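PDB 2EW2: 2-dehydropantoate 2-reductase, putative from Enterococcus faecalis, which probably catalyses the NADPH-dependent reduction of 2-dehydropantoate (ketopantoate) to (R)-pantoate, a step of pantothenate biosynthesis. Local coordinates for residues Ser16-Gln24 and Ala49-Leu60; Lys123-Thr134 and Leu146-Asp157. All coordinates share one frame; numbering follows the deposited sequence.

Contact 1 (Ser16-Gln24 and Ala49-Leu60); sequences SRLGIMLHQ and ADFNGEEVVANL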
loop_
_atom_site.group_PDB
_atom_site.type_symbol
_atom_site.label_atom_id
_atom_site.label_comp_id
_atom_site.label_asym_id
_atom_site.label_seq_id
_atom_site.Cartn_x
_atom_site.Cartn_y
_atom_site.Cartn_z
ATOM N N SER B 16 33.145 5.850 20.832
ATOM C CA SER B 16 34.541 5.887 21.233
ATOM C C SER B 16 35.175 7.254 21.022
ATOM O O SER B 16 35.910 7.736 21.884
ATOM C CB SER B 16 35.328 4.790 20.504
ATOM O OG SER B 16 34.933 3.518 20.984
ATOM N N ARG B 17 34.873 7.901 19.901
ATOM C CA ARG B 17 35.331 9.288 19.691
ATOM C C ARG B 17 34.833 10.209 20.782
ATOM O O ARG B 17 35.623 10.923 21.413
ATOM C CB ARG B 17 34.902 9.856 18.340
ATOM C CG ARG B 17 35.311 11.325 18.212
ATOM C CD ARG B 17 34.795 11.991 16.953
ATOM N NE ARG B 17 35.570 11.681 15.746
ATOM C CZ ARG B 17 36.775 12.176 15.440
ATOM N NH1 ARG B 17 37.339 11.838 14.291
ATOM N NH2 ARG B 17 37.425 12.999 16.260
ATOM N N LEU B 18 33.520 10.194 21.010
ATOM C CA LEU B 18 32.925 11.045 22.033
ATOM C C LEU B 18 33.504 10.708 23.409
ATOM O O LEU B 18 33.820 11.604 24.189
ATOM C CB LEU B 18 31.386 10.930 22.038
ATOM C CG LEU B 18 30.611 11.228 20.741
ATOM C CD1 LEU B 18 29.171 11.645 21.019
ATOM C CD2 LEU B 18 31.288 12.245 19.851
ATOM N N GLY B 19 33.658 9.422 23.696
ATOM C CA GLY B 19 34.214 8.989 24.974
ATOM C C GLY B 19 35.612 9.519 25.265
ATOM O O GLY B 19 35.864 10.084 26.335
ATOM N N ILE B 20 36.525 9.306 24.324
ATOM C CA ILE B 20 37.900 9.800 24.428
ATOM C C ILE B 20 37.967 11.318 24.640
ATOM O O ILE B 20 38.663 11.790 25.535
ATOM C CB ILE B 20 38.739 9.430 23.172
ATOM C CG1 ILE B 20 39.028 7.928 23.171
ATOM C CG2 ILE B 20 40.078 10.208 23.177
ATOM C CD1 ILE B 20 39.550 7.369 21.852
HETATM N N MSE B 21 37.256 12.055 23.792
HETATM C CA MSE B 21 37.286 13.507 23.790
HETATM C C MSE B 21 36.672 14.095 25.063
HETATM O O MSE B 21 37.206 15.045 25.625
HETATM C CB MSE B 21 36.602 14.044 22.531
HETATM C CG MSE B 21 37.311 13.636 21.232
HETATM SE SE MSE B 21 36.503 14.445 19.634
HETATM C CE MSE B 21 37.037 16.273 19.897
ATOM N N LEU B 22 35.558 13.516 25.522
ATOM C CA LEU B 22 34.948 13.935 26.787
ATOM C C LEU B 22 35.819 13.570 27.996
ATOM O O LEU B 22 35.810 14.272 29.009
ATOM C CB LEU B 22 33.537 13.350 26.927
ATOM C CG LEU B 22 32.475 13.979 26.017
ATOM C CD1 LEU B 22 31.231 13.079 25.936
ATOM C CD2 LEU B 22 32.112 15.406 26.490
ATOM N N HIS B 23 36.564 12.475 27.877
ATOM C CA HIS B 23 37.519 12.061 28.892
ATOM C C HIS B 23 38.676 13.064 28.950
ATOM O O HIS B 23 39.108 13.466 30.032
ATOM C CB HIS B 23 38.028 10.641 28.613
ATOM C CG HIS B 23 39.140 10.204 29.521
ATOM N ND1 HIS B 23 38.934 9.853 30.841
ATOM C CD2 HIS B 23 40.468 10.048 29.294
ATOM C CE1 HIS B 23 40.085 9.502 31.386
ATOM N NE2 HIS B 23 41.031 9.617 30.470
ATOM N N GLN B 24 39.147 13.487 27.782
ATOM C CA GLN B 24 40.235 14.456 27.707
ATOM C C GLN B 24 39.793 15.795 28.264
ATOM O O GLN B 24 40.594 16.515 28.844
ATOM C CB GLN B 24 40.739 14.609 26.279
ATOM C CG GLN B 24 41.487 13.387 25.758
ATOM C CD GLN B 24 41.964 13.571 24.332
ATOM O OE1 GLN B 24 41.274 14.178 23.502
ATOM N NE2 GLN B 24 43.155 13.041 24.031
ATOM N N ALA B 49 43.106 5.059 20.467
ATOM C CA ALA B 49 42.768 5.825 19.285
ATOM C C ALA B 49 44.010 6.263 18.519
ATOM O O ALA B 49 45.000 6.703 19.110
ATOM C CB ALA B 49 41.947 7.031 19.652
ATOM N N ASP B 50 43.950 6.109 17.201
ATOM C CA ASP B 50 44.840 6.815 16.310
ATOM C C ASP B 50 44.128 8.120 15.997
ATOM O O ASP B 50 43.291 8.192 15.100
ATOM C CB ASP B 50 45.119 5.997 15.047
ATOM C CG ASP B 50 45.938 6.760 14.022
ATOM O OD1 ASP B 50 46.364 7.912 14.300
ATOM O OD2 ASP B 50 46.145 6.208 12.926
ATOM N N PHE B 51 44.477 9.142 16.771
ATOM C CA PHE B 51 43.745 10.389 16.821
ATOM C C PHE B 51 44.540 11.445 16.070
ATOM O O PHE B 51 45.493 11.993 16.613
ATOM C CB PHE B 51 43.597 10.807 18.292
ATOM C CG PHE B 51 42.450 11.728 18.565
ATOM C CD1 PHE B 51 42.011 12.638 17.607
ATOM C CD2 PHE B 51 41.811 11.694 19.804
ATOM C CE1 PHE B 51 40.956 13.498 17.865
ATOM C CE2 PHE B 51 40.751 12.552 20.077
ATOM C CZ PHE B 51 40.322 13.458 19.103
ATOM N N ASN B 52 44.144 11.725 14.830
ATOM C CA ASN B 52 44.858 12.667 13.965
ATOM C C ASN B 52 46.374 12.383 13.907
ATOM O O ASN B 52 47.193 13.286 14.117
ATOM C CB ASN B 52 44.605 14.128 14.402
ATOM C CG ASN B 52 43.116 14.495 14.484
ATOM O OD1 ASN B 52 42.755 15.414 15.210
ATOM N ND2 ASN B 52 42.265 13.797 13.737
ATOM N N GLY B 53 46.732 11.122 13.660
ATOM C CA GLY B 53 48.136 10.710 13.560
ATOM C C GLY B 53 48.865 10.429 14.868
ATOM O O GLY B 53 49.995 9.928 14.850
ATOM N N GLU B 54 48.244 10.747 16.003
ATOM C CA GLU B 54 48.862 10.507 17.316
ATOM C C GLU B 54 48.103 9.426 18.052
ATOM O O GLU B 54 46.867 9.434 18.069
ATOM C CB GLU B 54 48.856 11.772 18.187
ATOM C CG GLU B 54 49.491 13.012 17.556
ATOM C CD GLU B 54 49.731 14.143 18.567
ATOM O OE1 GLU B 54 48.745 14.658 19.157
ATOM O OE2 GLU B 54 50.914 14.521 18.760
ATOM N N GLU B 55 48.833 8.511 18.681
ATOM C CA GLU B 55 48.205 7.512 19.533
ATOM C C GLU B 55 47.750 8.120 20.859
ATOM O O GLU B 55 48.530 8.732 21.575
ATOM C CB GLU B 55 49.122 6.313 19.767
ATOM C CG GLU B 55 48.625 5.379 20.874
ATOM C CD GLU B 55 49.022 3.941 20.654
ATOM O OE1 GLU B 55 49.665 3.363 21.556
ATOM O OE2 GLU B 55 48.696 3.391 19.578
ATOM N N VAL B 56 46.467 7.962 21.148
ATOM C CA VAL B 56 45.876 8.378 22.404
ATOM C C VAL B 56 45.285 7.123 23.044
ATOM O O VAL B 56 44.613 6.335 22.366
ATOM C CB VAL B 56 44.767 9.428 22.157
ATOM C CG1 VAL B 56 43.911 9.646 23.401
ATOM C CG2 VAL B 56 45.381 10.745 21.697
ATOM N N VAL B 57 45.562 6.922 24.332
ATOM C CA VAL B 57 44.987 5.796 25.082
ATOM C C VAL B 57 44.148 6.355 26.230
ATOM O O VAL B 57 44.565 7.290 26.910
ATOM C CB VAL B 57 46.071 4.816 25.610
ATOM C CG1 VAL B 57 45.445 3.649 26.350
ATOM C CG2 VAL B 57 46.963 4.293 24.463
ATOM N N ALA B 58 42.953 5.803 26.427
ATOM C CA ALA B 58 42.065 6.260 27.494
ATOM C C ALA B 58 41.622 5.049 28.282
ATOM O O ALA B 58 40.984 4.152 27.739
ATOM C CB ALA B 58 40.865 7.002 26.919
ATOM N N ASN B 59 41.993 4.999 29.555
ATOM C CA ASN B 59 41.605 3.874 30.386
ATOM C C ASN B 59 40.215 4.122 30.950
ATOM O O ASN B 59 40.060 4.703 32.011
ATOM C CB ASN B 59 42.630 3.619 31.488
ATOM C CG ASN B 59 44.021 3.394 30.939
ATOM O OD1 ASN B 59 44.428 2.251 30.694
ATOM N ND2 ASN B 59 44.758 4.485 30.713
ATOM N N LEU B 60 39.203 3.708 30.201
ATOM C CA LEU B 60 37.825 3.998 30.566
ATOM C C LEU B 60 37.183 2.732 31.066
ATOM O O LEU B 60 37.477 1.645 30.555
ATOM C CB LEU B 60 37.041 4.569 29.370
ATOM C CG LEU B 60 37.509 5.938 28.843
ATOM C CD1 LEU B 60 36.758 6.385 27.589
ATOM C CD2 LEU B 60 37.431 7.019 29.922
HETATM O O HOH W 1 39.530 13.937 14.295
HETATM O O HOH W 2 43.389 7.449 30.801
#
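Phe51 turns its CG anti to the backbone N (chi1 -157°), and Ile20 sets its CG2 branch likewise, beside its own carbonyl carbon; the two choices bring that methyl to the rim of the phenyl ring, Ile20 CG2 to Phe51 CE2 3.9 Å. Helix 13-24 follows the first strand of the Rossmann-type domain, and here it packs on a beta hairpin, strands 47-51 and 54-58 joined by a type I' turn from Phe51 to Glu54. The short segments of helix 16-24 and strand 54-58 run nearly perpendicular, 82° apart. Ile20 touches most of this apolar layer: CG2 also meets Val56 CG1, while CD1 presses on Ala49 CB at 3.3 Å, tighter than usual for two carbons. Met21 adds CG at the ring edge, 3.7 Å from Phe51 CZ, and its selenium makes an oblique Met-aromatic contact with the same ring. Gln24 runs counter to Phe51, bringing OE1 obliquely to Phe51 CE2 at 3.8 Å, and its NE2 meets Val56 CG1. The Arg17 guanidinium stands almost upright to the phenyl plane (84°); its NE is bonded to Thr134 O, and NH2 reaches Asn52 ND2 through a shared water. Just past the end of strand 54-58, Leu60, which also packs on Val29 and Leu31, lays CD2 obliquely against the His23 imidazole, 3.3 Å from His23 ND1.

Contact 2 (Lys123-Thr134 and Leu146-Asp157); sequences KENILVGITMWT and LGDGEIELENID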
loop_
_atom_site.group_PDB
_atom_site.type_symbol
_atom_site.label_atom_id
_atom_site.label_comp_id
_atom_site.label_asym_id
_atom_site.label_seq_id
_atom_site.Cartn_x
_atom_site.Cartn_y
_atom_site.Cartn_z
ATOM N N LYS B 123 10.629 12.090 30.197
ATOM C CA LYS B 123 10.428 12.709 28.869
ATOM C C LYS B 123 10.975 14.136 28.782
ATOM O O LYS B 123 11.406 14.577 27.714
ATOM C CB LYS B 123 8.943 12.664 28.455
ATOM C CG LYS B 123 8.655 13.070 26.993
ATOM C CD LYS B 123 7.138 13.088 26.672
ATOM C CE LYS B 123 6.879 13.107 25.152
ATOM N NZ LYS B 123 5.461 12.810 24.789
ATOM N N GLU B 124 10.989 14.841 29.915
ATOM C CA GLU B 124 11.477 16.229 29.972
ATOM C C GLU B 124 12.992 16.341 29.771
ATOM O O GLU B 124 13.516 17.434 29.480
ATOM C CB GLU B 124 11.114 16.853 31.335
ATOM C CG GLU B 124 9.616 16.997 31.607
ATOM C CD GLU B 124 8.983 15.750 32.197
ATOM O OE1 GLU B 124 9.710 14.789 32.563
ATOM O OE2 GLU B 124 7.738 15.741 32.297
ATOM N N ASN B 125 13.676 15.210 29.943
ATOM C CA ASN B 125 15.138 15.146 29.971
ATOM C C ASN B 125 15.719 14.556 28.696
ATOM O O ASN B 125 16.859 14.115 28.676
ATOM C CB ASN B 125 15.628 14.273 31.153
ATOM C CG ASN B 125 15.242 14.819 32.522
ATOM O OD1 ASN B 125 14.550 15.832 32.638
ATOM N ND2 ASN B 125 15.673 14.112 33.575
ATOM N N ILE B 126 14.939 14.530 27.627
ATOM C CA ILE B 126 15.433 13.971 26.382
ATOM C C ILE B 126 15.892 15.062 25.418
ATOM O O ILE B 126 15.132 15.995 25.098
ATOM C CB ILE B 126 14.376 13.048 25.716
ATOM C CG1 ILE B 126 14.002 11.905 26.681
ATOM C CG2 ILE B 126 14.923 12.475 24.380
ATOM C CD1 ILE B 126 12.790 11.130 26.217
ATOM N N LEU B 127 17.132 14.921 24.959
ATOM C CA LEU B 127 17.722 15.812 23.947
ATOM C C LEU B 127 17.945 15.023 22.670
ATOM O O LEU B 127 18.189 13.806 22.713
ATOM C CB LEU B 127 19.086 16.348 24.419
ATOM C CG LEU B 127 19.261 16.781 25.884
ATOM C CD1 LEU B 127 20.711 17.187 26.204
ATOM C CD2 LEU B 127 18.308 17.889 26.218
ATOM N N VAL B 128 17.901 15.702 21.533
ATOM C CA VAL B 128 18.189 15.021 20.269
ATOM C C VAL B 128 19.334 15.751 19.586
ATOM O O VAL B 128 19.439 16.966 19.682
ATOM C CB VAL B 128 16.905 14.919 19.386
ATOM C CG1 VAL B 128 16.297 16.294 19.106
ATOM C CG2 VAL B 128 17.169 14.159 18.115
ATOM N N GLY B 129 20.210 15.019 18.919
ATOM C CA GLY B 129 21.248 15.711 18.179
ATOM C C GLY B 129 21.682 15.020 16.913
ATOM O O GLY B 129 21.276 13.891 16.632
ATOM N N ILE B 130 22.516 15.716 16.159
ATOM C CA ILE B 130 23.066 15.193 14.926
ATOM C C ILE B 130 24.567 15.371 15.057
ATOM O O ILE B 130 25.042 16.462 15.399
ATOM C CB ILE B 130 22.516 15.959 13.690
ATOM C CG1 ILE B 130 20.998 15.811 13.598
ATOM C CG2 ILE B 130 23.166 15.460 12.386
ATOM C CD1 ILE B 130 20.354 16.833 12.682
ATOM N N THR B 131 25.309 14.297 14.824
ATOM C CA THR B 131 26.763 14.384 14.826
ATOM C C THR B 131 27.308 14.363 13.399
ATOM O O THR B 131 26.948 13.496 12.600
ATOM C CB THR B 131 27.426 13.303 15.714
ATOM O OG1 THR B 131 28.839 13.420 15.606
ATOM C CG2 THR B 131 27.018 11.882 15.320
HETATM N N MSE B 132 28.159 15.331 13.089
HETATM C CA MSE B 132 28.783 15.429 11.771
HETATM C C MSE B 132 30.227 14.908 11.791
HETATM O O MSE B 132 30.913 14.922 10.761
HETATM C CB MSE B 132 28.741 16.875 11.252
HETATM C CG MSE B 132 27.342 17.413 10.885
HETATM SE SE MSE B 132 26.224 17.875 12.433
HETATM C CE MSE B 132 24.844 18.948 11.506
ATOM N N TRP B 133 30.685 14.450 12.956
ATOM C CA TRP B 133 32.045 13.880 13.094
ATOM C C TRP B 133 32.120 12.540 12.359
ATOM O O TRP B 133 31.088 11.933 12.058
ATOM C CB TRP B 133 32.431 13.663 14.564
ATOM C CG TRP B 133 32.688 14.926 15.331
ATOM C CD1 TRP B 133 31.776 15.652 16.035
ATOM C CD2 TRP B 133 33.937 15.625 15.452
ATOM N NE1 TRP B 133 32.375 16.766 16.590
ATOM C CE2 TRP B 133 33.702 16.769 16.254
ATOM C CE3 TRP B 133 35.230 15.391 14.969
ATOM C CZ2 TRP B 133 34.713 17.676 16.589
ATOM C CZ3 TRP B 133 36.233 16.296 15.296
ATOM C CH2 TRP B 133 35.970 17.427 16.107
ATOM N N THR B 134 33.337 12.082 12.070
ATOM C CA THR B 134 33.539 10.745 11.513
ATOM C C THR B 134 34.372 9.936 12.511
ATOM O O THR B 134 35.071 10.500 13.345
ATOM C CB THR B 134 34.213 10.783 10.109
ATOM O OG1 THR B 134 35.542 11.310 10.220
ATOM C CG2 THR B 134 33.405 11.655 9.134
ATOM N N LEU B 146 39.912 10.887 12.359
ATOM C CA LEU B 146 40.492 11.883 11.462
ATOM C C LEU B 146 39.461 12.961 11.224
ATOM O O LEU B 146 38.268 12.743 11.453
ATOM C CB LEU B 146 40.834 11.247 10.108
ATOM C CG LEU B 146 41.877 10.137 10.110
ATOM C CD1 LEU B 146 42.034 9.557 8.699
ATOM C CD2 LEU B 146 43.211 10.695 10.636
ATOM N N GLY B 147 39.919 14.110 10.742
ATOM C CA GLY B 147 39.019 15.138 10.267
ATOM C C GLY B 147 38.362 15.979 11.344
ATOM O O GLY B 147 38.691 15.872 12.524
ATOM N N ASP B 148 37.417 16.802 10.908
ATOM C CA ASP B 148 36.704 17.732 11.762
ATOM C C ASP B 148 35.256 17.267 11.923
ATOM O O ASP B 148 34.870 16.201 11.437
ATOM C CB ASP B 148 36.756 19.155 11.168
ATOM C CG ASP B 148 36.151 19.247 9.761
ATOM O OD1 ASP B 148 35.221 18.476 9.426
ATOM O OD2 ASP B 148 36.592 20.119 8.976
ATOM N N GLY B 149 34.457 18.073 12.606
ATOM C CA GLY B 149 33.025 17.811 12.700
ATOM C C GLY B 149 32.374 18.774 13.665
ATOM O O GLY B 149 32.997 19.752 14.104
ATOM N N GLU B 150 31.114 18.482 13.981
ATOM C CA GLU B 150 30.317 19.282 14.890
ATOM C C GLU B 150 29.170 18.421 15.379
ATOM O O GLU B 150 28.905 17.353 14.819
ATOM C CB GLU B 150 29.788 20.558 14.207
ATOM C CG GLU B 150 28.910 20.318 12.982
ATOM C CD GLU B 150 28.231 21.595 12.475
ATOM O OE1 GLU B 150 27.846 22.461 13.300
ATOM O OE2 GLU B 150 28.070 21.729 11.247
ATOM N N ILE B 151 28.507 18.880 16.440
ATOM C CA ILE B 151 27.285 18.248 16.908
ATOM C C ILE B 151 26.281 19.359 17.109
ATOM O O ILE B 151 26.584 20.346 17.778
ATOM C CB ILE B 151 27.505 17.469 18.242
ATOM C CG1 ILE B 151 28.583 16.394 18.077
ATOM C CG2 ILE B 151 26.182 16.804 18.752
ATOM C CD1 ILE B 151 28.838 15.580 19.322
ATOM N N GLU B 152 25.103 19.217 16.506
ATOM C CA GLU B 152 23.991 20.113 16.764
ATOM C C GLU B 152 23.023 19.360 17.687
ATOM O O GLU B 152 22.825 18.157 17.507
ATOM C CB GLU B 152 23.298 20.510 15.452
ATOM C CG GLU B 152 24.204 21.266 14.457
ATOM C CD GLU B 152 23.454 21.738 13.209
ATOM O OE1 GLU B 152 22.542 21.014 12.731
ATOM O OE2 GLU B 152 23.759 22.854 12.719
ATOM N N LEU B 153 22.473 20.038 18.695
ATOM C CA LEU B 153 21.541 19.380 19.612
ATOM C C LEU B 153 20.400 20.299 20.017
ATOM O O LEU B 153 20.480 21.527 19.869
ATOM C CB LEU B 153 22.257 18.789 20.840
ATOM C CG LEU B 153 22.939 19.748 21.825
ATOM C CD1 LEU B 153 21.961 20.245 22.915
ATOM C CD2 LEU B 153 24.119 19.049 22.460
ATOM N N GLU B 154 19.327 19.689 20.510
ATOM C CA GLU B 154 18.116 20.411 20.862
ATOM C C GLU B 154 17.395 19.600 21.931
ATOM O O GLU B 154 17.319 18.393 21.821
ATOM C CB GLU B 154 17.209 20.560 19.618
ATOM C CG GLU B 154 15.994 21.412 19.883
ATOM C CD GLU B 154 15.077 21.639 18.687
ATOM O OE1 GLU B 154 15.257 21.046 17.591
ATOM O OE2 GLU B 154 14.140 22.451 18.869
ATOM N N ASN B 155 16.903 20.264 22.976
ATOM C CA ASN B 155 15.968 19.648 23.935
ATOM C C ASN B 155 14.620 19.455 23.267
ATOM O O ASN B 155 14.160 20.329 22.530
ATOM C CB ASN B 155 15.767 20.529 25.177
ATOM C CG ASN B 155 15.423 21.966 24.823
ATOM O OD1 ASN B 155 14.368 22.485 25.200
ATOM N ND2 ASN B 155 16.312 22.613 24.084
ATOM N N ILE B 156 13.989 18.319 23.531
ATOM C CA ILE B 156 12.671 18.054 22.985
ATOM C C ILE B 156 11.587 18.765 23.781
ATOM O O ILE B 156 10.613 19.243 23.202
ATOM C CB ILE B 156 12.388 16.534 22.927
ATOM C CG1 ILE B 156 13.380 15.880 21.951
ATOM C CG2 ILE B 156 10.901 16.272 22.554
ATOM C CD1 ILE B 156 13.184 14.381 21.766
ATOM N N ASP B 157 11.767 18.824 25.100
ATOM C CA ASP B 157 10.805 19.425 26.030
ATOM C C ASP B 157 11.323 20.808 26.460
ATOM O O ASP B 157 12.509 20.951 26.725
ATOM C CB ASP B 157 10.672 18.512 27.256
ATOM C CG ASP B 157 9.582 18.957 28.203
ATOM O OD1 ASP B 157 9.825 19.907 28.986
ATOM O OD2 ASP B 157 8.487 18.346 28.181
HETATM O O HOH W 3 14.088 17.920 26.766
HETATM O O HOH W 4 37.471 9.564 11.460
HETATM O O HOH W 5 35.723 13.637 11.785
#
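Water 5 is held by three backbone groups: it accepts from Thr134 N (2.9 Å) and donates to Leu146 O and Asp148 O, both acceptors at 2.7 Å, joining the two segments where they have moved apart. Nearer the strands, Met132 N gives a straight bond of 2.8 Å to Glu150 O, its N-H...O angle 172°. Between these points Trp133 lies with one face on the backbone of Asp148, Gly149 and Glu150. Gly149 CA sits over the five-membered ring, 3.7 Å from its centroid, in a CH-pi contact, and Ile151 CG1 touches the ring edge beside CD1. Trp133 NE1 is bonded to Leu176 O. Strands 126-131 and 151-155 form an antiparallel pair in the large mixed sheet of the Rossmann-type domain, with Val128-Glu154 and Ile130-Glu152 as hydrogen-bonded pairs. On the face carrying Val128, the CG1 methyl stands between the backbone N and the carbonyl carbon (chi1 57°) and meets Ile156 CG1 at 4.1 Å. Ile156 N closes the far end of the pairing on Ile126 O at 3.0 Å, and Ile156 CD1 rests 3.7 Å from Ile126 CG2. Beyond it, water 3 accepts from Asp157 N.

Overall arrangement
Both contacts belong to the N-terminal, Rossmann-type part of the chain, with centres about 19 Å apart. Contact 1 is largely buried and joins a helix to a separate small sheet, so it relies on apolar side chains and on the rim of one phenyl ring. Contact 2 is only partly buried; it pairs neighbouring strands of the large sheet and depends chiefly on backbone hydrogen bonds. The two meet at Arg17, whose NH2 packs 3.5 Å from Trp133 CE3. Strand 142-145, in the chain between the segments of contact 2, lies beside strand 47-51 of contact 1, so the chain passes through the small sheet between the two strands of contact 2.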